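Local coordinates for putative ABC-transporter ATP-binding protein (Alicyclobacillus acidocaldarius, PDB 1Z47) that probably binds and hydrolyses ATP as the nucleotide-binding subunit of a putative ABC-type sulfate importer, at residues A314-I317 with E323-E326. Residues are numbered along the deposited sequence; the frame is centred on the assembly and turned at random.
Sequences ACWI and EVWE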
loop_
_atom_site.group_PDB
_atom_site.type_symbol
_atom_site.label_atom_id
_atom_site.label_comp_id
_atom_site.label_asym_id
_atom_site.label_seq_id
_atom_site.Cartn_x
_atom_site.Cartn_y
_atom_site.Cartn_z
ATOM N N ALA B 314 -9.604 12.845 -4.022
ATOM C CA ALA B 314 -10.248 11.793 -4.788
ATOM C C ALA B 314 -11.734 12.096 -4.836
ATOM O O ALA B 314 -12.357 12.376 -3.810
ATOM C CB ALA B 314 -10.007 10.425 -4.141
ATOM N N CYS B 315 -12.296 12.047 -6.033
ATOM C CA CYS B 315 -13.712 12.305 -6.175
ATOM C C CYS B 315 -14.433 11.185 -6.934
ATOM O O CYS B 315 -14.085 10.866 -8.070
ATOM C CB CYS B 315 -13.913 13.642 -6.892
ATOM S SG CYS B 315 -15.641 14.193 -6.916
ATOM N N TRP B 316 -15.420 10.577 -6.285
ATOM C CA TRP B 316 -16.214 9.531 -6.918
ATOM C C TRP B 316 -17.536 10.135 -7.411
ATOM O O TRP B 316 -18.234 10.824 -6.660
ATOM C CB TRP B 316 -16.495 8.395 -5.929
ATOM C CG TRP B 316 -15.260 7.557 -5.658
ATOM C CD1 TRP B 316 -14.813 6.483 -6.385
ATOM C CD2 TRP B 316 -14.275 7.794 -4.645
ATOM N NE1 TRP B 316 -13.604 6.041 -5.887
ATOM C CE2 TRP B 316 -13.251 6.830 -4.819
ATOM C CE3 TRP B 316 -14.151 8.735 -3.611
ATOM C CZ2 TRP B 316 -12.118 6.777 -3.992
ATOM C CZ3 TRP B 316 -13.021 8.684 -2.787
ATOM C CH2 TRP B 316 -12.020 7.709 -2.989
ATOM N N ILE B 317 -17.853 9.878 -8.675
ATOM C CA ILE B 317 -19.092 10.373 -9.295
ATOM C C ILE B 317 -19.853 9.249 -10.021
ATOM O O ILE B 317 -19.248 8.297 -10.532
ATOM C CB ILE B 317 -18.789 11.486 -10.311
ATOM C CG1 ILE B 317 -17.855 10.948 -11.390
ATOM C CG2 ILE B 317 -18.167 12.696 -9.587
ATOM C CD1 ILE B 317 -17.549 11.911 -12.515
ATOM N N GLU B 323 -22.605 4.437 -13.893
ATOM C CA GLU B 323 -21.197 4.108 -13.762
ATOM C C GLU B 323 -20.577 4.985 -12.680
ATOM O O GLU B 323 -20.753 6.209 -12.683
ATOM C CB GLU B 323 -20.468 4.347 -15.072
ATOM C CG GLU B 323 -20.696 3.277 -16.145
ATOM C CD GLU B 323 -19.972 3.624 -17.433
ATOM O OE1 GLU B 323 -19.887 2.757 -18.335
ATOM O OE2 GLU B 323 -19.483 4.776 -17.536
ATOM N N VAL B 324 -19.851 4.366 -11.753
ATOM C CA VAL B 324 -19.198 5.128 -10.703
ATOM C C VAL B 324 -17.745 5.285 -11.102
ATOM O O VAL B 324 -16.997 4.310 -11.166
ATOM C CB VAL B 324 -19.325 4.423 -9.330
ATOM C CG1 VAL B 324 -18.457 5.118 -8.271
ATOM C CG2 VAL B 324 -20.765 4.466 -8.884
ATOM N N TRP B 325 -17.367 6.520 -11.405
ATOM C CA TRP B 325 -16.007 6.859 -11.824
ATOM C C TRP B 325 -15.201 7.480 -10.688
ATOM O O TRP B 325 -15.748 8.210 -9.859
ATOM C CB TRP B 325 -16.020 7.887 -12.957
ATOM C CG TRP B 325 -16.432 7.369 -14.292
ATOM C CD1 TRP B 325 -17.613 6.754 -14.602
ATOM C CD2 TRP B 325 -15.683 7.443 -15.511
ATOM N NE1 TRP B 325 -17.642 6.442 -15.935
ATOM C CE2 TRP B 325 -16.476 6.854 -16.522
ATOM C CE3 TRP B 325 -14.423 7.949 -15.851
ATOM C CZ2 TRP B 325 -16.050 6.757 -17.857
ATOM C CZ3 TRP B 325 -13.994 7.856 -17.178
ATOM C CH2 TRP B 325 -14.810 7.262 -18.167
ATOM N N GLU B 326 -13.901 7.192 -10.668
ATOM C CA GLU B 326 -13.005 7.780 -9.685
ATOM C C GLU B 326 -12.182 8.813 -10.437
ATOM O O GLU B 326 -11.586 8.526 -11.469
ATOM C CB GLU B 326 -12.057 6.749 -9.045
ATOM C CG GLU B 326 -11.142 7.410 -7.990
ATOM C CD GLU B 326 -10.248 6.432 -7.233
ATOM O OE1 GLU B 326 -10.494 5.210 -7.297
ATOM O OE2 GLU B 326 -9.306 6.899 -6.558
HETATM O O HOH W 1 -12.691 3.653 -6.624
#
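Ile317 and Trp325 tie the two strands of a beta hairpin together through a reciprocal pair of backbone hydrogen bonds: Ile317 N gives its hydrogen to Trp325 O at 2.9 Å, and Trp325 N returns one to Ile317 O at 2.7 Å. Each of these carbonyls also receives a CA-H...O contact, Trp325 O from Trp316 CA and Ile317 O from Val324 CA. This is regular antiparallel pairing, in which Trp316 faces Glu326 across the adjoining non-hydrogen-bonded pair.

On the sheet face that carries Trp316 and Glu326, the indole and the glutamate chain run side by side in the same direction. Glu326 CG stands opposite its own backbone N (chi1 -179°) and the chain continues extended, which carries the carboxylate along the indole, its plane turned 43° from the ring. Glu326 CG packs 3.5 Å from Trp316 NE1. The indole N-H does not bond the carboxylate directly; a water lying in the ring plane at its edge accepts from Trp316 NE1 at 2.7 Å and donates to Glu326 OE1 at 2.8 Å. Glu326 OE2 is hydrogen-bonded to His328 NE2. A leucine in place of Trp316 would probably leave this water without its indole donor and the methylenes of Glu326 without the indole they pack along.

On the opposite face Ile317 CG1 meets Trp325 CB at 3.9 Å. The Trp325 ring leads away, and its NE1 donates a hydrogen bond to Glu323 OE2 on the anti side, 34° out of the carboxylate plane; Glu323 OE1 forms a salt bridge with Arg254.

Within the C-terminal beta domain, strand 312-319 is flanked by strands 301-308 and 324-330; Trp325 meets Trp252 of strand 250-255, while Trp316 packs on Glu211 of the second subunit.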